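Local coordinates for protein glycosyltransferase (Streptomyces viridochromogenes, PDB 2IUY) that probably transfers a sugar from a nucleotide donor as a retaining GT4-family enzyme in the biosynthesis of the antibiotic avilamycin A, at residues A[50-54]-A[76-80]; A[111-117]-A[130-135]. One frame throughout, in Å; residues are numbered along the deposited sequence.

Contact 1: A[50-54]-A[76-80]; sequences VFLLG and IERWL
Leu53 reaches from the end of its strand into the angle between three side chains of the helix, Ile76, Trp79 and Leu80, and its two methyl branches divide the work. Leu53 CD1 meets Leu80 CD2 at 3.6 Å, while Leu53 CD2 lies 3.7 Å from Trp79 CE3 and 3.9 Å from Ile76 CG2. Leu53 crosses all three of these side chains at a slant. The indole is met again further out: its far corner, Trp79 CH2, comes to 3.7 Å from Phe51 CB, and the two aromatic side chains cross at about a right angle. Their ring planes are turned 36° apart, with 5.9 Å between the centres of the Phe51 phenyl and the six-membered ring of Trp79, an oblique pairing. Trp79 can span this distance because its CG stands anti to the backbone N (chi1 -170°), which throws the indole off the helix and across to the strand. At the other end Ile76 points its CD1 at the backbone, 3.7 Å from Gly54 CA, where the chain turns out of the strand with positive phi. The whole interface is apolar. Strand and helix run nearly antiparallel, at 154°, as in the Rossmann-like domains of GT-B glycosyltransferases. Helix 73-82 lies on one side of the parallel sheet, and the alternate residues Val50 and Leu52 turn to helix 31-45 on the other; Val9 of strand 5-9 touches both Leu53 and Ile76, and Val68, just beyond strand 65-67, touches Leu53 and Trp79.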
ATOM      1  N   VAL A  50       1.487  12.834 -16.455  1.00 11.49           N
ATOM      2  CA  VAL A  50       0.519  12.247 -15.516  1.00 11.95           C
ATOM      3  C   VAL A  50      -0.607  13.263 -15.203  1.00 12.36           C
ATOM      4  O   VAL A  50      -0.337  14.428 -14.889  1.00 12.06           O
ATOM      5  CB  VAL A  50       1.209  11.707 -14.214  1.00 12.22           C
ATOM      6  CG1 VAL A  50       0.171  11.222 -13.180  1.00 12.51           C
ATOM      7  CG2 VAL A  50       2.152  10.591 -14.556  1.00 10.16           C
ATOM      8  N   PHE A  51      -1.857  12.818 -15.404  1.00 11.99           N
ATOM      9  CA  PHE A  51      -3.066  13.552 -15.078  1.00 10.25           C
ATOM     10  C   PHE A  51      -3.633  12.777 -13.899  1.00 10.30           C
ATOM     11  O   PHE A  51      -3.928  11.609 -14.028  1.00  9.51           O
ATOM     12  CB  PHE A  51      -4.016  13.588 -16.312  1.00 10.96           C
ATOM     13  CG  PHE A  51      -3.419  14.328 -17.478  1.00 10.02           C
ATOM     14  CD1 PHE A  51      -3.665  15.700 -17.649  1.00 10.39           C
ATOM     15  CD2 PHE A  51      -2.519  13.677 -18.345  1.00 12.17           C
ATOM     16  CE1 PHE A  51      -3.081  16.387 -18.697  1.00 11.59           C
ATOM     17  CE2 PHE A  51      -1.898  14.354 -19.410  1.00 10.47           C
ATOM     18  CZ  PHE A  51      -2.189  15.701 -19.597  1.00 11.48           C
ATOM     19  N   LEU A  52      -3.657  13.420 -12.721  1.00 10.12           N
ATOM     20  CA  LEU A  52      -4.085  12.775 -11.501  1.00 10.42           C
ATOM     21  C   LEU A  52      -5.537  13.160 -11.320  1.00  9.94           C
ATOM     22  O   LEU A  52      -5.859  14.346 -11.346  1.00 10.79           O
ATOM     23  CB  LEU A  52      -3.210  13.192 -10.279  1.00 10.07           C
ATOM     24  CG  LEU A  52      -3.707  12.818  -8.887  1.00 10.36           C
ATOM     25  CD1 LEU A  52      -3.616  11.255  -8.729  1.00  7.15           C
ATOM     26  CD2 LEU A  52      -2.889  13.566  -7.776  1.00 10.28           C
ATOM     27  N   LEU A  53      -6.381  12.144 -11.130  1.00  9.25           N
ATOM     28  CA  LEU A  53      -7.813  12.301 -10.961  1.00  9.65           C
ATOM     29  C   LEU A  53      -8.155  11.683  -9.622  1.00 10.70           C
ATOM     30  O   LEU A  53      -7.425  10.798  -9.127  1.00 10.54           O
ATOM     31  CB  LEU A  53      -8.558  11.530 -12.059  1.00  9.04           C
ATOM     32  CG  LEU A  53      -8.507  12.153 -13.438  1.00 11.39           C
ATOM     33  CD1 LEU A  53      -8.432  10.979 -14.341  1.00 15.86           C
ATOM     34  CD2 LEU A  53      -9.848  12.935 -13.653  1.00  9.37           C
ATOM     35  N   GLY A  54      -9.250  12.189  -9.047  1.00 10.55           N
ATOM     36  CA  GLY A  54      -9.802  11.705  -7.810  1.00 10.37           C
ATOM     37  C   GLY A  54      -9.000  12.175  -6.632  1.00 10.39           C
ATOM     38  O   GLY A  54      -9.051  11.529  -5.583  1.00 10.86           O
ATOM     39  N   ILE A  76     -15.042  12.786 -12.627  1.00 15.77           N
ATOM     40  CA  ILE A  76     -13.953  12.016 -13.171  1.00 15.62           C
ATOM     41  C   ILE A  76     -14.414  11.372 -14.502  1.00 15.92           C
ATOM     42  O   ILE A  76     -13.690  11.437 -15.477  1.00 15.40           O
ATOM     43  CB  ILE A  76     -13.407  10.919 -12.189  1.00 14.93           C
ATOM     44  CG1 ILE A  76     -12.844  11.522 -10.890  1.00 13.14           C
ATOM     45  CG2 ILE A  76     -12.330  10.054 -12.889  1.00 14.11           C
ATOM     46  CD1 ILE A  76     -12.633  10.427  -9.769  1.00 14.59           C
ATOM     47  N   GLU A  77     -15.613  10.797 -14.545  1.00 16.43           N
ATOM     48  CA  GLU A  77     -16.136  10.213 -15.819  1.00 18.50           C
ATOM     49  C   GLU A  77     -16.310  11.237 -16.908  1.00 17.91           C
ATOM     50  O   GLU A  77     -15.985  10.969 -18.067  1.00 17.73           O
ATOM     51  CB  GLU A  77     -17.483   9.490 -15.664  1.00 19.31           C
ATOM     52  CG  GLU A  77     -17.576   8.636 -14.456  1.00 23.58           C
ATOM     53  CD  GLU A  77     -18.835   7.816 -14.423  1.00 32.07           C
ATOM     54  OE1 GLU A  77     -18.741   6.694 -13.834  1.00 33.45           O
ATOM     55  OE2 GLU A  77     -19.891   8.296 -14.966  1.00 32.81           O
ATOM     56  N   ARG A  78     -16.813  12.408 -16.534  1.00 18.16           N
ATOM     57  CA  ARG A  78     -17.042  13.472 -17.488  1.00 18.37           C
ATOM     58  C   ARG A  78     -15.745  13.885 -18.128  1.00 17.81           C
ATOM     59  O   ARG A  78     -15.702  14.038 -19.350  1.00 18.58           O
ATOM     60  CB  ARG A  78     -17.731  14.643 -16.798  1.00 20.04           C
ATOM     61  CG  ARG A  78     -18.160  15.812 -17.685  1.00 22.11           C
ATOM     62  CD  ARG A  78     -19.150  16.683 -16.930  1.00 26.33           C
ATOM     63  NE  ARG A  78     -20.332  15.891 -16.548  1.00 31.49           N
ATOM     64  CZ  ARG A  78     -20.794  15.732 -15.301  1.00 34.64           C
ATOM     65  NH1 ARG A  78     -20.199  16.344 -14.261  1.00 34.42           N
ATOM     66  NH2 ARG A  78     -21.869  14.967 -15.098  1.00 35.11           N
ATOM     67  N   TRP A  79     -14.692  14.031 -17.309  1.00 16.59           N
ATOM     68  CA  TRP A  79     -13.345  14.435 -17.735  1.00 15.11           C
ATOM     69  C   TRP A  79     -12.677  13.411 -18.659  1.00 14.54           C
ATOM     70  O   TRP A  79     -12.093  13.774 -19.682  1.00 13.24           O
ATOM     71  CB  TRP A  79     -12.427  14.714 -16.518  1.00 14.88           C
ATOM     72  CG  TRP A  79     -11.114  15.373 -16.934  1.00 14.76           C
ATOM     73  CD1 TRP A  79     -10.865  16.735 -17.089  1.00 16.47           C
ATOM     74  CD2 TRP A  79      -9.874  14.706 -17.283  1.00 16.10           C
ATOM     75  NE1 TRP A  79      -9.562  16.929 -17.504  1.00 14.73           N
ATOM     76  CE2 TRP A  79      -8.939  15.708 -17.628  1.00 14.26           C
ATOM     77  CE3 TRP A  79      -9.468  13.358 -17.326  1.00 13.80           C
ATOM     78  CZ2 TRP A  79      -7.625  15.404 -18.028  1.00 16.20           C
ATOM     79  CZ3 TRP A  79      -8.154  13.064 -17.722  1.00 15.46           C
ATOM     80  CH2 TRP A  79      -7.261  14.089 -18.079  1.00 13.50           C
ATOM     81  N   LEU A  80     -12.747  12.139 -18.260  1.00 14.74           N
ATOM     82  CA  LEU A  80     -12.206  11.006 -19.038  1.00 15.06           C
ATOM     83  C   LEU A  80     -12.833  10.835 -20.435  1.00 16.43           C
ATOM     84  O   LEU A  80     -12.157  10.410 -21.380  1.00 16.90           O
ATOM     85  CB  LEU A  80     -12.336   9.691 -18.224  1.00 14.09           C
ATOM     86  CG  LEU A  80     -11.447   9.560 -16.977  1.00 13.06           C
ATOM     87  CD1 LEU A  80     -11.776   8.243 -16.238  1.00 11.20           C
ATOM     88  CD2 LEU A  80      -9.966   9.654 -17.328  1.00 12.34           C
TER

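Contact 2: A[111-117]-A[130-135]; sequences HHFTTRP and QRAHCG
Gln130 reaches from helix 128-133 to the backbone of His111 and Phe113. From CB the chain sets out with CG anti to the backbone N (chi1 -171°) and stays extended, bringing Gln130 CG to 3.9 Å from Phe113 O. Next along, Gln130 CD lies 3.6 Å from His111 O. At the tip Gln130 NE2 spends its two hydrogens on two backbone carbonyls: His111 O at 2.8 Å and Phe113 O at 3.1 Å. Both bonds are nearly straight and lie in the amide plane, though NE2 sits well above the carbonyl plane of His111. OE1 takes the backbone N-H of Ser126, so bonds at both ends fix the amide's rotation. The amide plane is turned only 11° from that of the His111 imidazole, though the two side chains cross at a slant; His111 NE2 itself donates to Thr115 O at 2.6 Å. This loop follows the fifth strand of the N-terminal Rossmann-like domain of a GT-B fold, and Phe113 lies about 8 Å, side chain to side chain, from the UDP-binding Tyr29. The helix ends in a Schellman motif at Gly135. Just before it, Cys134 SG lies at the edge of the His111 ring, 3.8 Å from His111 CD2, and Pro117 CD packs on Cys134 CB. Arg116, bent at chi3, lays its NE over the carbonyl of Cys134, a bent bond of 3.0 Å to Cys134 O. One water joins Thr114 OG1, also bonded to Cys251 N, to His133 NE2; a second donates to Thr114 O and His133 O.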
ATOM      1  N   HIS A 111      -5.615  -3.442  -8.961  1.00  9.64           N
ATOM      2  CA  HIS A 111      -6.490  -3.906  -7.896  1.00  8.76           C
ATOM      3  C   HIS A 111      -5.860  -3.880  -6.511  1.00  7.28           C
ATOM      4  O   HIS A 111      -4.868  -4.560  -6.257  1.00  6.97           O
ATOM      5  CB  HIS A 111      -7.023  -5.306  -8.205  1.00  8.65           C
ATOM      6  CG  HIS A 111      -8.325  -5.574  -7.523  1.00  9.64           C
ATOM      7  ND1 HIS A 111      -9.362  -4.662  -7.544  1.00  9.60           N
ATOM      8  CD2 HIS A 111      -8.739  -6.605  -6.744  1.00  7.98           C
ATOM      9  CE1 HIS A 111     -10.366  -5.131  -6.824  1.00  8.83           C
ATOM     10  NE2 HIS A 111     -10.012  -6.304  -6.328  1.00  7.82           N
ATOM     11  N   HIS A 112      -6.464  -3.100  -5.627  1.00  5.91           N
ATOM     12  CA  HIS A 112      -5.978  -2.953  -4.260  1.00  7.09           C
ATOM     13  C   HIS A 112      -6.902  -3.599  -3.207  1.00  7.15           C
ATOM     14  O   HIS A 112      -6.845  -3.238  -2.009  1.00  5.84           O
ATOM     15  CB  HIS A 112      -5.777  -1.466  -3.965  1.00  6.91           C
ATOM     16  CG  HIS A 112      -4.827  -0.801  -4.938  1.00  6.36           C
ATOM     17  ND1 HIS A 112      -3.534  -1.241  -5.118  1.00  9.47           N
ATOM     18  CD2 HIS A 112      -4.976   0.268  -5.753  1.00  8.45           C
ATOM     19  CE1 HIS A 112      -2.933  -0.492  -6.024  1.00  9.49           C
ATOM     20  NE2 HIS A 112      -3.778   0.451  -6.409  1.00  7.99           N
ATOM     21  N   PHE A 113      -7.755  -4.528  -3.642  1.00  7.01           N
ATOM     22  CA  PHE A 113      -8.786  -5.059  -2.701  1.00  9.25           C
ATOM     23  C   PHE A 113      -8.783  -6.595  -2.604  1.00  9.44           C
ATOM     24  O   PHE A 113      -8.358  -7.268  -3.528  1.00  9.02           O
ATOM     25  CB  PHE A 113     -10.187  -4.494  -3.055  1.00  7.81           C
ATOM     26  CG  PHE A 113     -10.280  -3.034  -2.897  1.00  9.87           C
ATOM     27  CD1 PHE A 113     -10.503  -2.477  -1.656  1.00 11.96           C
ATOM     28  CD2 PHE A 113     -10.112  -2.187  -3.992  1.00 12.45           C
ATOM     29  CE1 PHE A 113     -10.555  -1.083  -1.488  1.00 13.26           C
ATOM     30  CE2 PHE A 113     -10.194  -0.812  -3.842  1.00  9.02           C
ATOM     31  CZ  PHE A 113     -10.406  -0.260  -2.597  1.00 12.45           C
ATOM     32  N   THR A 114      -9.228  -7.126  -1.458  1.00 10.76           N
ATOM     33  CA  THR A 114      -9.389  -8.569  -1.260  1.00 11.45           C
ATOM     34  C   THR A 114     -10.575  -9.130  -2.075  1.00 11.94           C
ATOM     35  O   THR A 114     -10.689 -10.331  -2.326  1.00 12.32           O
ATOM     36  CB  THR A 114      -9.582  -8.868   0.226  1.00 11.71           C
ATOM     37  OG1 THR A 114      -9.362 -10.241   0.467  1.00 13.00           O
ATOM     38  CG2 THR A 114     -10.994  -8.493   0.697  1.00 10.15           C
ATOM     39  N   THR A 115     -11.452  -8.229  -2.488  1.00 12.76           N
ATOM     40  CA  THR A 115     -12.693  -8.553  -3.196  1.00 13.13           C
ATOM     41  C   THR A 115     -12.431  -8.700  -4.705  1.00 12.13           C
ATOM     42  O   THR A 115     -11.419  -8.241  -5.228  1.00 12.76           O
ATOM     43  CB  THR A 115     -13.765  -7.449  -2.931  1.00 13.23           C
ATOM     44  OG1 THR A 115     -13.205  -6.168  -3.175  1.00 12.20           O
ATOM     45  CG2 THR A 115     -14.247  -7.480  -1.462  1.00 14.49           C
ATOM     46  N   ARG A 116     -13.339  -9.327  -5.422  1.00 10.81           N
ATOM     47  CA  ARG A 116     -13.084  -9.531  -6.857  1.00  9.35           C
ATOM     48  C   ARG A 116     -13.384  -8.240  -7.617  1.00  9.60           C
ATOM     49  O   ARG A 116     -14.391  -7.561  -7.300  1.00 10.12           O
ATOM     50  CB  ARG A 116     -13.962 -10.634  -7.367  1.00  8.68           C
ATOM     51  CG  ARG A 116     -13.806 -11.931  -6.594  1.00  8.06           C
ATOM     52  CD  ARG A 116     -14.495 -13.034  -7.365  1.00 10.70           C
ATOM     53  NE  ARG A 116     -13.932 -13.195  -8.712  1.00  9.52           N
ATOM     54  CZ  ARG A 116     -14.287 -14.165  -9.563  1.00 14.37           C
ATOM     55  NH1 ARG A 116     -15.235 -15.047  -9.222  1.00  9.62           N
ATOM     56  NH2 ARG A 116     -13.686 -14.253 -10.759  1.00 10.52           N
ATOM     57  N   PRO A 117     -12.517  -7.875  -8.595  1.00  9.31           N
ATOM     58  CA  PRO A 117     -12.619  -6.554  -9.263  1.00  9.46           C
ATOM     59  C   PRO A 117     -13.890  -6.298 -10.068  1.00 10.09           C
ATOM     60  O   PRO A 117     -14.393  -7.180 -10.745  1.00 11.60           O
ATOM     61  CB  PRO A 117     -11.378  -6.531 -10.213  1.00  8.06           C
ATOM     62  CG  PRO A 117     -10.985  -7.965 -10.351  1.00  8.03           C
ATOM     63  CD  PRO A 117     -11.345  -8.645  -9.094  1.00  8.17           C
ATOM     64  N   GLN A 130      -3.306 -12.570  -4.119  1.00  9.84           N
ATOM     65  CA  GLN A 130      -4.468 -11.747  -4.478  1.00  9.22           C
ATOM     66  C   GLN A 130      -5.035 -12.147  -5.842  1.00  8.88           C
ATOM     67  O   GLN A 130      -6.231 -12.371  -5.973  1.00  9.55           O
ATOM     68  CB  GLN A 130      -4.093 -10.277  -4.494  1.00  8.67           C
ATOM     69  CG  GLN A 130      -5.247  -9.343  -4.639  1.00  8.71           C
ATOM     70  CD  GLN A 130      -4.854  -8.048  -5.292  1.00  8.43           C
ATOM     71  OE1 GLN A 130      -3.796  -7.968  -5.905  1.00 13.54           O
ATOM     72  NE2 GLN A 130      -5.703  -7.025  -5.181  1.00  5.50           N
ATOM     73  N   ARG A 131      -4.190 -12.195  -6.870  1.00  8.62           N
ATOM     74  CA  ARG A 131      -4.667 -12.592  -8.203  1.00  7.98           C
ATOM     75  C   ARG A 131      -5.511 -13.898  -8.157  1.00  7.97           C
ATOM     76  O   ARG A 131      -6.606 -13.964  -8.730  1.00  9.85           O
ATOM     77  CB  ARG A 131      -3.510 -12.743  -9.205  1.00  7.20           C
ATOM     78  CG  ARG A 131      -4.037 -13.173 -10.627  1.00  7.36           C
ATOM     79  CD  ARG A 131      -2.931 -13.287 -11.661  1.00  6.46           C
ATOM     80  NE  ARG A 131      -1.989 -14.315 -11.235  1.00  7.61           N
ATOM     81  CZ  ARG A 131      -0.889 -14.649 -11.894  1.00 13.04           C
ATOM     82  NH1 ARG A 131      -0.553 -14.017 -13.036  1.00 10.07           N
ATOM     83  NH2 ARG A 131      -0.105 -15.603 -11.384  1.00 12.74           N
ATOM     84  N   ALA A 132      -4.991 -14.923  -7.499  1.00  8.21           N
ATOM     85  CA  ALA A 132      -5.678 -16.211  -7.297  1.00  8.97           C
ATOM     86  C   ALA A 132      -7.061 -16.061  -6.570  1.00 10.08           C
ATOM     87  O   ALA A 132      -8.094 -16.587  -7.015  1.00  9.88           O
ATOM     88  CB  ALA A 132      -4.737 -17.123  -6.473  1.00  9.12           C
ATOM     89  N   HIS A 133      -7.025 -15.340  -5.441  1.00 10.03           N
ATOM     90  CA  HIS A 133      -8.122 -15.082  -4.587  1.00 11.73           C
ATOM     91  C   HIS A 133      -9.224 -14.296  -5.318  1.00 11.85           C
ATOM     92  O   HIS A 133     -10.450 -14.503  -5.085  1.00 12.07           O
ATOM     93  CB  HIS A 133      -7.561 -14.287  -3.383  1.00 12.80           C
ATOM     94  CG  HIS A 133      -8.568 -14.002  -2.316  1.00 16.30           C
ATOM     95  ND1 HIS A 133      -9.031 -14.972  -1.450  1.00 17.12           N
ATOM     96  CD2 HIS A 133      -9.212 -12.857  -1.982  1.00 18.07           C
ATOM     97  CE1 HIS A 133      -9.918 -14.437  -0.634  1.00 20.10           C
ATOM     98  NE2 HIS A 133     -10.047 -13.156  -0.936  1.00 18.44           N
ATOM     99  N   CYS A 134      -8.809 -13.374  -6.187  1.00 11.53           N
ATOM    100  CA  CYS A 134      -9.756 -12.519  -6.906  1.00 11.12           C
ATOM    101  C   CYS A 134     -10.261 -13.143  -8.189  1.00 11.81           C
ATOM    102  O   CYS A 134     -11.048 -12.513  -8.904  1.00 12.15           O
ATOM    103  CB  CYS A 134      -9.128 -11.150  -7.205  1.00 11.01           C
ATOM    104  SG  CYS A 134      -8.757 -10.227  -5.672  1.00 13.80           S
ATOM    105  N   GLY A 135      -9.807 -14.360  -8.503  1.00 11.49           N
ATOM    106  CA  GLY A 135     -10.218 -15.002  -9.761  1.00 12.14           C
ATOM    107  C   GLY A 135      -9.525 -14.480 -11.014  1.00 13.28           C
ATOM    108  O   GLY A 135     -10.020 -14.700 -12.117  1.00 14.24           O
TER
HETATM  109  O   HOH W   1     -11.874 -11.787   0.645  1.00 14.05           O
HETATM  110  O   HOH W   2     -11.851 -12.332  -3.705  1.00 15.95           O

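How the contacts relate
Both contacts belong to the N-terminal domain and are built on the same six-stranded parallel sheet, ordered 65-67, 49-53, 5-9, 87-90, 106-111, 123-125. Contact 1 is complete in sequence before contact 2 begins; about 24 Å separates their centres and about 11 Å their nearest atoms. Contact 1 packs helix 73-82 on strand 49-53, away from the UDP site. Contact 2 holds the loop after strand 106-111 to helix 128-133 and comes closer to that site: His112 is about 8 Å from the UDP-binding Thr256, between side chains. The first contact thus belongs to the domain's framework, while the second lies near, and probably borders, the nucleotide cleft.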